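Local coordinates for putative creatinine amidohydrolase (Bacteroides fragilis, PDB 3LUB), which probably hydrolyses carbon-nitrogen bonds in linear amides with a pair of zinc ions, as a putative creatinine amidohydrolase of the creatininase superfamily, at residues Met2-Glu5 and Ser9-Cys12; Thr31-His34 and Pro39-Thr42; Leu41-Leu46 and Ser118-Asn123; Ala51-Glu56 and Met173-Glu178; Phe156-Glu159 and Gly165-Glu168. One frame throughout, in Å; residues are numbered along the deposited sequence.

Interaction 1 of 5, residues Met2-Glu5 and Ser9-Cys12; sequences MNKE and SVSC
V10 is the first residue of S9-C12 to meet the other segment, and it does so with one branch: its CG2 methyl lies 3.8 Å from CG of M2, a selenomethionine, and at the same distance from the backbone O of N3. The two side chains meet at a slant in a small apolar contact. The carbonyl of V10 is crossed by the lysine chain, with CG of K4 3.4 Å from V10 O. Extended beyond CG, that chain carries NZ as far as a water that accepts from K4 NZ at 3.0 Å and donates to V10 O. Both segments belong to the loop that precedes helix 13-16, without regular strands, and an Asx turn at N3, where OD1 accepts from E5 N, shapes its first part. S11 makes the direct polar link. Its OG, anti to the backbone N (chi1 -169°), donates to K4 O over 2.5 Å, in the carbonyl plane and on a lone pair. Backbone groups of S11 also bond to the second subunit. C12, at the N-cap position of the helix, turns SG to 3.9 Å from K4 NZ, while its side chain packs on L38 of the second subunit.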
loop_
_atom_site.group_PDB
_atom_site.type_symbol
_atom_site.label_atom_id
_atom_site.label_comp_id
_atom_site.label_asym_id
_atom_site.label_seq_id
_atom_site.Cartn_x
_atom_site.Cartn_y
_atom_site.Cartn_z
HETATM N N MSE F 2 16.175 36.064 13.076
HETATM C CA MSE F 2 16.435 35.171 11.934
HETATM C C MSE F 2 17.811 34.504 11.991
HETATM O O MSE F 2 18.830 35.201 12.031
HETATM C CB MSE F 2 16.343 35.980 10.644
HETATM C CG MSE F 2 16.796 35.250 9.393
HETATM SE SE MSE F 2 16.352 36.297 7.833
HETATM C CE MSE F 2 14.461 36.801 8.434
ATOM N N ASN F 3 17.836 33.168 11.961
ATOM C CA ASN F 3 19.098 32.419 11.959
ATOM C C ASN F 3 19.153 31.375 10.831
ATOM O O ASN F 3 18.623 30.263 10.961
ATOM C CB ASN F 3 19.344 31.784 13.339
ATOM C CG ASN F 3 20.778 31.315 13.524
ATOM O OD1 ASN F 3 21.497 31.021 12.562
ATOM N ND2 ASN F 3 21.189 31.208 14.772
ATOM N N LYS F 4 19.808 31.751 9.727
ATOM C CA LYS F 4 19.889 30.913 8.533
ATOM C C LYS F 4 20.823 29.723 8.753
ATOM O O LYS F 4 20.810 28.759 7.975
ATOM C CB LYS F 4 20.368 31.719 7.305
ATOM C CG LYS F 4 19.416 32.773 6.759
ATOM C CD LYS F 4 19.929 33.342 5.386
ATOM C CE LYS F 4 19.026 34.464 4.775
ATOM N NZ LYS F 4 19.316 34.750 3.305
ATOM N N GLU F 5 21.637 29.782 9.803
ATOM C CA GLU F 5 22.581 28.697 10.073
ATOM C C GLU F 5 21.913 27.417 10.609
ATOM O O GLU F 5 22.344 26.297 10.269
ATOM C CB GLU F 5 23.681 29.153 11.031
ATOM C CG GLU F 5 24.871 28.190 11.082
ATOM C CD GLU F 5 26.117 28.803 11.739
ATOM O OE1 GLU F 5 26.083 29.988 12.172
ATOM O OE2 GLU F 5 27.139 28.095 11.805
ATOM N N SER F 9 13.675 27.029 7.685
ATOM C CA SER F 9 12.569 27.880 7.254
ATOM C C SER F 9 12.969 29.279 6.740
ATOM O O SER F 9 12.229 29.884 5.982
ATOM C CB SER F 9 11.544 28.000 8.382
ATOM O OG SER F 9 10.997 26.721 8.667
ATOM N N VAL F 10 14.121 29.788 7.152
ATOM C CA VAL F 10 14.621 31.055 6.659
ATOM C C VAL F 10 15.961 30.933 5.899
ATOM O O VAL F 10 16.464 31.930 5.398
ATOM C CB VAL F 10 14.745 32.110 7.792
ATOM C CG1 VAL F 10 13.369 32.409 8.428
ATOM C CG2 VAL F 10 15.746 31.668 8.850
ATOM N N SER F 11 16.509 29.721 5.786
ATOM C CA SER F 11 17.863 29.519 5.268
ATOM C C SER F 11 17.949 29.344 3.733
ATOM O O SER F 11 16.949 29.191 3.051
ATOM C CB SER F 11 18.482 28.321 5.948
ATOM O OG SER F 11 19.870 28.244 5.665
ATOM N N CYS F 12 19.163 29.390 3.191
ATOM C CA CYS F 12 19.369 29.190 1.753
ATOM C C CYS F 12 20.638 28.400 1.527
ATOM O O CYS F 12 21.472 28.298 2.401
ATOM C CB CYS F 12 19.463 30.531 1.043
ATOM S SG CYS F 12 20.814 31.540 1.708
HETATM O O HOH W 1 17.160 32.836 2.510
#

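Interaction 2 of 5, residues Thr31-His34 and Pro39-Thr42. With ZN (zinc ion), chain B; ZN (zinc ion), chain C; EDO (1,2-ethanediol), chain D.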
loop_
_atom_site.group_PDB
_atom_site.type_symbol
_atom_site.label_atom_id
_atom_site.label_comp_id
_atom_site.label_asym_id
_atom_site.label_seq_id
_atom_site.Cartn_x
_atom_site.Cartn_y
_atom_site.Cartn_z
ATOM N N THR F 31 -2.271 20.504 12.563
ATOM C CA THR F 31 -3.157 21.591 12.165
ATOM C C THR F 31 -4.499 21.335 12.913
ATOM O O THR F 31 -5.307 20.461 12.549
ATOM C CB THR F 31 -3.273 21.631 10.624
ATOM O OG1 THR F 31 -1.943 21.658 10.055
ATOM C CG2 THR F 31 -4.121 22.837 10.104
ATOM N N GLU F 32 -4.716 22.103 13.978
ATOM C CA GLU F 32 -5.595 21.697 15.066
ATOM C C GLU F 32 -6.072 22.904 15.851
ATOM O O GLU F 32 -5.261 23.689 16.311
ATOM C CB GLU F 32 -4.840 20.769 16.024
ATOM C CG GLU F 32 -5.694 20.128 17.110
ATOM C CD GLU F 32 -4.887 19.395 18.158
ATOM O OE1 GLU F 32 -3.708 19.777 18.358
ATOM O OE2 GLU F 32 -5.422 18.456 18.796
ATOM N N PRO F 33 -7.393 23.041 16.023
ATOM C CA PRO F 33 -7.903 24.097 16.885
ATOM C C PRO F 33 -7.375 23.939 18.339
ATOM O O PRO F 33 -7.276 22.820 18.842
ATOM C CB PRO F 33 -9.415 23.897 16.844
ATOM C CG PRO F 33 -9.693 22.986 15.701
ATOM C CD PRO F 33 -8.461 22.218 15.444
ATOM N N HIS F 34 -7.035 25.073 18.951
ATOM C CA HIS F 34 -6.488 25.162 20.294
ATOM C C HIS F 34 -7.303 26.122 21.138
ATOM O O HIS F 34 -6.958 27.293 21.240
ATOM C CB HIS F 34 -5.052 25.656 20.201
ATOM C CG HIS F 34 -4.085 24.548 19.954
ATOM N ND1 HIS F 34 -4.008 23.878 18.744
ATOM C CD2 HIS F 34 -3.209 23.942 20.784
ATOM C CE1 HIS F 34 -3.079 22.941 18.831
ATOM N NE2 HIS F 34 -2.587 22.954 20.062
ATOM N N PRO F 39 -3.240 29.718 17.959
ATOM C CA PRO F 39 -3.156 29.369 16.555
ATOM C C PRO F 39 -3.366 27.884 16.241
ATOM O O PRO F 39 -2.920 26.993 17.007
ATOM C CB PRO F 39 -1.739 29.786 16.147
ATOM C CG PRO F 39 -1.118 30.409 17.323
ATOM C CD PRO F 39 -1.976 30.283 18.488
ATOM N N TYR F 40 -4.011 27.653 15.090
ATOM C CA TYR F 40 -4.125 26.316 14.468
ATOM C C TYR F 40 -2.800 25.599 14.341
ATOM O O TYR F 40 -2.754 24.377 14.421
ATOM C CB TYR F 40 -4.761 26.388 13.074
ATOM C CG TYR F 40 -6.270 26.381 13.085
ATOM C CD1 TYR F 40 -6.979 27.533 13.312
ATOM C CD2 TYR F 40 -6.987 25.210 12.838
ATOM C CE1 TYR F 40 -8.380 27.516 13.308
ATOM C CE2 TYR F 40 -8.366 25.190 12.844
ATOM C CZ TYR F 40 -9.059 26.337 13.079
ATOM O OH TYR F 40 -10.454 26.336 13.056
ATOM N N LEU F 41 -1.717 26.351 14.167
ATOM C CA LEU F 41 -0.371 25.751 14.036
ATOM C C LEU F 41 0.486 25.779 15.284
ATOM O O LEU F 41 1.669 25.583 15.191
ATOM C CB LEU F 41 0.379 26.424 12.876
ATOM C CG LEU F 41 -0.145 26.136 11.459
ATOM C CD1 LEU F 41 0.761 26.807 10.435
ATOM C CD2 LEU F 41 -0.128 24.641 11.187
ATOM N N THR F 42 -0.114 25.988 16.450
ATOM C CA THR F 42 0.587 25.935 17.766
ATOM C C THR F 42 1.534 24.754 17.902
ATOM O O THR F 42 2.653 24.909 18.355
ATOM C CB THR F 42 -0.438 25.927 18.945
ATOM O OG1 THR F 42 -1.248 27.124 18.908
ATOM C CG2 THR F 42 0.246 25.772 20.333
HETATM ZN ZN ZN B . -2.088 18.948 19.684
HETATM ZN ZN ZN C . -1.022 21.895 21.136
HETATM C C1 EDO D . -1.790 21.003 6.481
HETATM O O1 EDO D . -1.726 22.139 7.352
HETATM C C2 EDO D . -1.410 21.456 5.078
HETATM O O2 EDO D . -2.459 22.270 4.517
HETATM O O HOH W 2 -1.760 20.078 21.852
#
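T42 sets its CB squarely over one face of the H34 imidazole, 3.8 Å from the ring centroid and 8° off the normal, a CH-pi contact. The ring's orientation is fixed at both nitrogens. ND1 donates to the backbone O of E32 over 2.7 Å, with that oxygen in the plane of the ring although the N-H comes to it from above the carbonyl plane, and NE2 binds one zinc at 2.2 Å. T42 is itself held: its OG1, anti to the carbonyl carbon (chi1 -60°), donates to P39 O on a lone pair, and T42 N bonds to the same oxygen to close the type I turn P39-T42.

A second packing sets Y40 against P33, whose CA sits over one ring face toward the rim and whose CG touches CE2 at 3.8 Å. The hydroxyl of Y40 is bonded to P85 O. Between these two packings the backbones join through E32 N, which donates to Y40 O at 3.0 Å, and through a CA-H...O contact from Y40 to E32 O. L41 brings its CD2 methyl against OG1 of T31, and S9 of the second subunit packs on L41.

The CB of E32 leaves on the side away from the turn, and its extended chain reaches the other zinc: OE1 binds it at 2.2 Å, while OE2 accepts from Q81. With ND1 engaged by a carbonyl acceptor, H34 offers NE2 to its metal, and a water 2.1 Å from that zinc also lies within 2.5 Å of the second, an arrangement consistent with the dinuclear centre of a metallohydrolase.

Interaction 3 of 5, residues Leu41-Leu46 and Ser118-Asn123. With ZN (zinc ion), chain B; ZN (zinc ion), chain C.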
loop_
_atom_site.group_PDB
_atom_site.type_symbol
_atom_site.label_atom_id
_atom_site.label_comp_id
_atom_site.label_asym_id
_atom_site.label_seq_id
_atom_site.Cartn_x
_atom_site.Cartn_y
_atom_site.Cartn_z
ATOM N N LEU F 41 -1.717 26.351 14.167
ATOM C CA LEU F 41 -0.371 25.751 14.036
ATOM C C LEU F 41 0.486 25.779 15.284
ATOM O O LEU F 41 1.669 25.583 15.191
ATOM C CB LEU F 41 0.379 26.424 12.876
ATOM C CG LEU F 41 -0.145 26.136 11.459
ATOM C CD1 LEU F 41 0.761 26.807 10.435
ATOM C CD2 LEU F 41 -0.128 24.641 11.187
ATOM N N THR F 42 -0.114 25.988 16.450
ATOM C CA THR F 42 0.587 25.935 17.766
ATOM C C THR F 42 1.534 24.754 17.902
ATOM O O THR F 42 2.653 24.909 18.355
ATOM C CB THR F 42 -0.438 25.927 18.945
ATOM O OG1 THR F 42 -1.248 27.124 18.908
ATOM C CG2 THR F 42 0.246 25.772 20.333
ATOM N N ASP F 43 1.105 23.566 17.489
ATOM C CA ASP F 43 1.934 22.353 17.652
ATOM C C ASP F 43 3.115 22.263 16.713
ATOM O O ASP F 43 3.982 21.433 16.916
ATOM C CB ASP F 43 1.087 21.078 17.527
ATOM C CG ASP F 43 0.080 20.937 18.629
ATOM O OD1 ASP F 43 0.115 21.725 19.616
ATOM O OD2 ASP F 43 -0.755 20.019 18.510
ATOM N N CYS F 44 3.147 23.112 15.693
ATOM C CA CYS F 44 4.305 23.277 14.815
ATOM C C CYS F 44 5.228 24.393 15.314
ATOM O O CYS F 44 6.450 24.250 15.329
ATOM C CB CYS F 44 3.865 23.678 13.399
ATOM S SG CYS F 44 3.039 22.396 12.362
ATOM N N ILE F 45 4.617 25.515 15.667
ATOM C CA ILE F 45 5.330 26.720 16.058
ATOM C C ILE F 45 6.187 26.506 17.299
ATOM O O ILE F 45 7.347 26.877 17.303
ATOM C CB ILE F 45 4.368 27.886 16.336
ATOM C CG1 ILE F 45 3.679 28.343 15.041
ATOM C CG2 ILE F 45 5.099 29.033 16.976
ATOM C CD1 ILE F 45 2.401 29.155 15.199
ATOM N N LEU F 46 5.615 25.920 18.346
ATOM C CA LEU F 46 6.313 25.769 19.613
ATOM C C LEU F 46 7.558 24.891 19.541
ATOM O O LEU F 46 8.632 25.329 19.974
ATOM C CB LEU F 46 5.360 25.282 20.696
ATOM C CG LEU F 46 4.302 26.334 21.051
ATOM C CD1 LEU F 46 3.562 25.966 22.369
ATOM C CD2 LEU F 46 4.960 27.718 21.119
ATOM N N SER F 118 8.270 16.549 18.697
ATOM C CA SER F 118 6.852 16.676 18.473
ATOM C C SER F 118 6.235 17.755 19.366
ATOM O O SER F 118 6.585 17.922 20.517
ATOM C CB SER F 118 6.117 15.334 18.674
ATOM O OG SER F 118 4.735 15.442 18.294
ATOM N N GLY F 119 5.257 18.457 18.797
ATOM C CA GLY F 119 4.437 19.411 19.519
ATOM C C GLY F 119 3.059 18.881 19.797
ATOM O O GLY F 119 2.285 19.555 20.450
ATOM N N HIS F 120 2.753 17.676 19.328
ATOM C CA HIS F 120 1.411 17.130 19.440
ATOM C C HIS F 120 1.430 15.725 20.082
ATOM O O HIS F 120 2.042 14.812 19.576
ATOM C CB HIS F 120 0.763 17.149 18.057
ATOM C CG HIS F 120 -0.579 16.495 17.986
ATOM N ND1 HIS F 120 -1.641 16.879 18.772
ATOM C CD2 HIS F 120 -1.035 15.480 17.207
ATOM C CE1 HIS F 120 -2.690 16.126 18.486
ATOM N NE2 HIS F 120 -2.344 15.260 17.550
ATOM N N GLY F 121 0.770 15.580 21.222
ATOM C CA GLY F 121 0.760 14.312 21.954
ATOM C C GLY F 121 0.042 13.156 21.256
ATOM O O GLY F 121 0.276 12.006 21.581
ATOM N N GLY F 122 -0.809 13.477 20.280
ATOM C CA GLY F 122 -1.456 12.510 19.397
ATOM C C GLY F 122 -0.521 11.827 18.429
ATOM O O GLY F 122 -0.854 10.760 17.943
ATOM N N ASN F 123 0.646 12.425 18.166
ATOM C CA ASN F 123 1.666 11.793 17.347
ATOM C C ASN F 123 2.463 10.735 18.133
ATOM O O ASN F 123 2.860 10.947 19.275
ATOM C CB ASN F 123 2.638 12.831 16.762
ATOM C CG ASN F 123 1.956 13.875 15.893
ATOM O OD1 ASN F 123 0.894 13.618 15.281
ATOM N ND2 ASN F 123 2.577 15.065 15.804
HETATM ZN ZN ZN B . -2.088 18.948 19.684
HETATM ZN ZN ZN C . -1.022 21.895 21.136
HETATM O O HOH W 2 -1.760 20.078 21.852
#
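D43 and H120 meet through metal. The aspartate carboxylate bridges the two zinc ions: OD2 binds one at 2.1 Å, and OD1 binds the other at 1.9 Å. H120 ND1 joins OD2 on the first zinc, at 2.3 Å, so the 3.3 Å between D43 OD2 and H120 ND1 is the spacing of two ligands on one metal. E32 completes the protein ligands of that ion, and H34 and E168 those of the other. A CG set anti to the carbonyl carbon (chi1 -65°) turns the D43 carboxylate toward the metals from the first turn of its helix.

Backbone packing supplies the rest of the contact. G119 CA makes a CA-H...O contact of 3.3 Å to D43 O, and the glycine, with no side chain, lets the loop pass close to the helix. D43 OD1 also lies 3.2 Å from G119 O; both are acceptors, an approach that the zinc on OD1 probably makes tolerable.

Hydrogen bonds act within the loop. S118 OG and N123 N reach H120 O from opposite faces of its plane, the latter closing the type I turn H120-N123. That turn lays G122 N over one face of the H120 ring. On the ring's far nitrogen, NE2 is bonded to A76 O, a second-shell tie that helps fix its rotation.

In the fold, the contact joins the start of helix 42-62 to the C-terminal end of strand 113-118 in the parallel sheet, where the backbone of G119 is hydrogen-bonded to W28, the last residue of the neighbouring strand 23-28, while L46 packs on helix 166-175.

Interaction 4 of 5, residues Ala51-Glu56 and Met173-Glu178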
loop_
_atom_site.group_PDB
_atom_site.type_symbol
_atom_site.label_atom_id
_atom_site.label_comp_id
_atom_site.label_asym_id
_atom_site.label_seq_id
_atom_site.Cartn_x
_atom_site.Cartn_y
_atom_site.Cartn_z
ATOM N N ALA F 51 13.376 24.251 19.366
ATOM C CA ALA F 51 14.496 23.542 18.727
ATOM C C ALA F 51 15.538 24.493 18.170
ATOM O O ALA F 51 16.744 24.229 18.268
ATOM C CB ALA F 51 13.981 22.573 17.634
ATOM N N VAL F 52 15.100 25.599 17.582
ATOM C CA VAL F 52 16.042 26.637 17.085
ATOM C C VAL F 52 16.840 27.237 18.256
ATOM O O VAL F 52 18.080 27.347 18.185
ATOM C CB VAL F 52 15.314 27.721 16.244
ATOM C CG1 VAL F 52 16.192 28.983 16.023
ATOM C CG2 VAL F 52 14.924 27.143 14.925
ATOM N N GLU F 53 16.150 27.556 19.347
ATOM C CA GLU F 53 16.816 28.061 20.548
ATOM C C GLU F 53 17.848 27.056 21.091
ATOM O O GLU F 53 18.910 27.440 21.462
ATOM C CB GLU F 53 15.809 28.369 21.644
ATOM C CG GLU F 53 15.511 29.824 21.902
ATOM C CD GLU F 53 15.102 30.074 23.351
ATOM O OE1 GLU F 53 16.022 30.191 24.194
ATOM O OE2 GLU F 53 13.883 30.132 23.657
ATOM N N ALA F 54 17.510 25.772 21.132
ATOM C CA ALA F 54 18.440 24.755 21.629
ATOM C C ALA F 54 19.598 24.547 20.660
ATOM O O ALA F 54 20.727 24.287 21.099
ATOM C CB ALA F 54 17.733 23.441 21.924
ATOM N N ALA F 55 19.325 24.629 19.359
ATOM C CA ALA F 55 20.372 24.547 18.325
ATOM C C ALA F 55 21.380 25.689 18.478
ATOM O O ALA F 55 22.596 25.494 18.375
ATOM C CB ALA F 55 19.726 24.553 16.854
ATOM N N GLU F 56 20.868 26.885 18.719
ATOM C CA GLU F 56 21.694 28.056 18.925
ATOM C C GLU F 56 22.554 27.895 20.188
ATOM O O GLU F 56 23.748 28.230 20.190
ATOM C CB GLU F 56 20.813 29.302 19.045
ATOM C CG GLU F 56 20.250 29.797 17.718
ATOM C CD GLU F 56 19.245 30.947 17.869
ATOM O OE1 GLU F 56 18.589 31.079 18.949
ATOM O OE2 GLU F 56 19.088 31.718 16.892
HETATM N N MSE F 173 2.651 32.891 24.376
HETATM C CA MSE F 173 2.721 34.299 24.759
HETATM C C MSE F 173 4.153 34.772 24.801
HETATM O O MSE F 173 4.441 35.918 24.441
HETATM C CB MSE F 173 2.027 34.556 26.088
HETATM C CG MSE F 173 0.513 34.550 25.999
HETATM SE SE MSE F 173 -0.321 34.520 27.772
HETATM C CE MSE F 173 -0.283 36.529 28.287
ATOM N N HIS F 174 5.046 33.885 25.211
ATOM C CA HIS F 174 6.481 34.178 25.238
ATOM C C HIS F 174 7.076 34.308 23.849
ATOM O O HIS F 174 7.650 35.334 23.499
ATOM C CB HIS F 174 7.204 33.118 26.043
ATOM C CG HIS F 174 8.686 33.148 25.913
ATOM N ND1 HIS F 174 9.444 34.224 26.307
ATOM C CD2 HIS F 174 9.561 32.204 25.503
ATOM C CE1 HIS F 174 10.723 33.958 26.108
ATOM N NE2 HIS F 174 10.823 32.734 25.621
ATOM N N TYR F 175 6.906 33.274 23.042
ATOM C CA TYR F 175 7.511 33.237 21.719
ATOM C C TYR F 175 6.794 34.092 20.690
ATOM O O TYR F 175 7.446 34.706 19.889
ATOM C CB TYR F 175 7.574 31.788 21.197
ATOM C CG TYR F 175 8.723 30.972 21.749
ATOM C CD1 TYR F 175 10.043 31.382 21.589
ATOM C CD2 TYR F 175 8.486 29.788 22.420
ATOM C CE1 TYR F 175 11.091 30.625 22.097
ATOM C CE2 TYR F 175 9.515 29.035 22.919
ATOM C CZ TYR F 175 10.815 29.451 22.741
ATOM O OH TYR F 175 11.815 28.674 23.248
ATOM N N HIS F 176 5.460 34.083 20.672
ATOM C CA HIS F 176 4.705 34.861 19.687
ATOM C C HIS F 176 3.508 35.561 20.306
ATOM O O HIS F 176 2.378 35.203 20.053
ATOM C CB HIS F 176 4.244 33.976 18.526
ATOM C CG HIS F 176 5.368 33.450 17.691
ATOM N ND1 HIS F 176 5.956 34.188 16.690
ATOM C CD2 HIS F 176 6.038 32.276 17.741
ATOM C CE1 HIS F 176 6.921 33.479 16.141
ATOM N NE2 HIS F 176 7.009 32.327 16.778
ATOM N N PRO F 177 3.758 36.590 21.108
ATOM C CA PRO F 177 2.666 37.319 21.748
ATOM C C PRO F 177 1.595 37.908 20.796
ATOM O O PRO F 177 0.444 38.079 21.194
ATOM C CB PRO F 177 3.381 38.435 22.529
ATOM C CG PRO F 177 4.780 38.474 22.015
ATOM C CD PRO F 177 5.088 37.101 21.487
ATOM N N GLU F 178 2.011 38.244 19.580
ATOM C CA GLU F 178 1.138 38.767 18.547
ATOM C C GLU F 178 0.134 37.726 18.010
ATOM O O GLU F 178 -0.776 38.092 17.300
ATOM C CB GLU F 178 1.984 39.317 17.391
ATOM C CG GLU F 178 2.583 38.317 16.385
ATOM C CD GLU F 178 3.825 37.585 16.898
ATOM O OE1 GLU F 178 4.314 37.900 18.016
ATOM O OE2 GLU F 178 4.300 36.683 16.171
HETATM O O HOH W 3 13.529 31.874 25.653
#
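Y175 OH donates to E53 OE2 over 2.6 Å, a single short side-chain bond at the surface between 42-62 and 166-175, two helices of the alpha/beta fold built round the parallel sheet. Their backbones stay well apart here: the nearest CA atoms, of E53 and Y175, are 10.7 Å from each other. The hydroxyl meets the carboxylate oxygen on its anti side, 33° out of the carboxylate plane. OE2 lies at the edge of the tyrosine ring, near its plane, with CE1 of Y175 3.2 Å from it, and the carboxylate and ring planes are steeply turned, 69° apart.

A water gives the same oxygen a second donor. It donates to E53 OE2 at 2.7 Å and is hydrogen-bonded to H174 NE2, lying in the plane of that imidazole at its edge. OE2 is therefore gripped by a phenol and a water, and the water carries the link on to the neighbouring residue of helix 166-175. Such a pairing would probably favour the charged form of E53.

What positions these groups lies a step further out. The H174 ring comes over the tyrosine, its CD2 3.8 Å above the centre of one Y175 face. Y175 also rests on D49 and I50, a turn earlier along helix 42-62, and on V233 of helix 226-249, against which H174 too is set, at E230. Helix 166-175 ends here. H176 is the first residue to leave helical geometry, and its ND1 donates to the syn side of E178 OE2 at 3.0 Å, with that oxygen close to the imidazole plane.

Interaction 5 of 5, residues Phe156-Glu159 and Gly165-Glu168; sequences FEAE and GESE. With ZN (zinc ion), chain C.
OE2 of E166 is gripped from two quarters, by the backbone N of E157 at 3.1 Å and by a salt bridge to K228, while OE1 takes A158 N at 2.9 Å. E166 lies in the first turn of helix 166-175, just after its N-cap residue G165, and the loop that follows strand 140-145 folds back over this helix start. Both backbone bonds are nearly straight, at 170° and 165°, yet each donor comes from above the carboxylate plane. A fully extended chain, with CG anti to the backbone N (chi1 -166°), carries the group across to the loop. K228 also forms a salt bridge with E157, which probably eases the closeness of the two acids.

F156 covers the next residue of the helix. CA of S167 stands over the centre of one ring face, 3.6 Å from the centroid, in a CH-pi contact, while E166 OE2 lies at the ring's edge; ring and carboxylate planes are almost perpendicular. S167 OG turns instead to D161. A158 adds its methyl, CB 3.4 Å from E166 OE1. One residue beyond S167, E168 has its CB directed away from the loop, and its OE2 binds a zinc ion at 1.9 Å.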
loop_
_atom_site.group_PDB
_atom_site.type_symbol
_atom_site.label_atom_id
_atom_site.label_comp_id
_atom_site.label_asym_id
_atom_site.label_seq_id
_atom_site.Cartn_x
_atom_site.Cartn_y
_atom_site.Cartn_z
ATOM N N PHE F 156 3.243 25.988 36.332
ATOM C CA PHE F 156 1.917 26.504 36.041
ATOM C C PHE F 156 0.952 26.150 37.163
ATOM O O PHE F 156 1.192 25.222 37.918
ATOM C CB PHE F 156 1.441 25.942 34.678
ATOM C CG PHE F 156 2.431 26.198 33.565
ATOM C CD1 PHE F 156 2.527 27.460 32.974
ATOM C CD2 PHE F 156 3.316 25.218 33.171
ATOM C CE1 PHE F 156 3.481 27.716 31.989
ATOM C CE2 PHE F 156 4.238 25.458 32.187
ATOM C CZ PHE F 156 4.332 26.717 31.595
ATOM N N GLU F 157 -0.142 26.902 37.261
ATOM C CA GLU F 157 -1.102 26.751 38.346
ATOM C C GLU F 157 -2.230 25.778 38.020
ATOM O O GLU F 157 -2.565 24.927 38.837
ATOM C CB GLU F 157 -1.715 28.114 38.710
ATOM C CG GLU F 157 -0.705 29.166 39.188
ATOM C CD GLU F 157 -1.344 30.549 39.454
ATOM O OE1 GLU F 157 -2.016 30.727 40.507
ATOM O OE2 GLU F 157 -1.146 31.462 38.619
ATOM N N ALA F 158 -2.848 25.929 36.850
ATOM C CA ALA F 158 -3.970 25.078 36.470
ATOM C C ALA F 158 -3.583 23.608 36.596
ATOM O O ALA F 158 -2.486 23.195 36.183
ATOM C CB ALA F 158 -4.433 25.395 35.056
ATOM N N GLU F 159 -4.476 22.824 37.193
ATOM C CA GLU F 159 -4.181 21.407 37.429
ATOM C C GLU F 159 -4.498 20.591 36.183
ATOM O O GLU F 159 -3.701 19.740 35.799
ATOM C CB GLU F 159 -4.907 20.884 38.671
ATOM C CG GLU F 159 -3.934 20.307 39.747
ATOM C CD GLU F 159 -4.451 20.527 41.169
ATOM O OE1 GLU F 159 -5.696 20.514 41.348
ATOM O OE2 GLU F 159 -3.622 20.724 42.098
ATOM N N GLY F 165 -3.926 24.861 27.046
ATOM C CA GLY F 165 -4.152 25.226 28.432
ATOM C C GLY F 165 -3.149 26.257 28.844
ATOM O O GLY F 165 -2.681 27.027 28.016
ATOM N N GLU F 166 -2.797 26.262 30.124
ATOM C CA GLU F 166 -1.980 27.325 30.667
ATOM C C GLU F 166 -0.591 27.270 30.129
ATOM O O GLU F 166 -0.036 28.294 29.787
ATOM C CB GLU F 166 -1.968 27.296 32.207
ATOM C CG GLU F 166 -1.410 28.590 32.843
ATOM C CD GLU F 166 -1.400 28.543 34.367
ATOM O OE1 GLU F 166 -2.417 28.129 34.947
ATOM O OE2 GLU F 166 -0.374 28.910 34.962
ATOM N N SER F 167 -0.018 26.080 30.058
ATOM C CA SER F 167 1.347 25.898 29.610
ATOM C C SER F 167 1.558 26.240 28.130
ATOM O O SER F 167 2.529 26.940 27.775
ATOM C CB SER F 167 1.778 24.446 29.870
ATOM O OG SER F 167 0.816 23.531 29.360
ATOM N N GLU F 168 0.708 25.691 27.257
ATOM C CA GLU F 168 0.828 25.988 25.829
ATOM C C GLU F 168 0.565 27.473 25.585
ATOM O O GLU F 168 1.212 28.092 24.732
ATOM C CB GLU F 168 -0.138 25.145 24.979
ATOM C CG GLU F 168 0.490 23.905 24.372
ATOM C CD GLU F 168 -0.372 23.213 23.322
ATOM O OE1 GLU F 168 -1.615 23.244 23.443
ATOM O OE2 GLU F 168 0.220 22.574 22.401
HETATM ZN ZN ZN C . -1.022 21.895 21.136
HETATM O O HOH W 2 -1.760 20.078 21.852
#

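Interactions 2, 3 and 5 converge on the zinc centre: 2 and 3 have centres 8 Å apart, share L41 and T42 and touch both metals, while 5, about 16 to 17 Å from each between centres, reaches one of them through E168. Loops after strands 23-28 and 113-118 and the starts of helices 42-62 and 166-175 thus gather residues far apart in sequence at one dinuclear zinc site, probably the active site. Interaction 4 joins those two helices further along, and interaction 5 is nested inside the chain loop that interaction 4 closes. Interaction 1, first in sequence and away from the metals, touches interaction 4 through N3 and E56. Interactions 1 and 2 both lie against the second subunit.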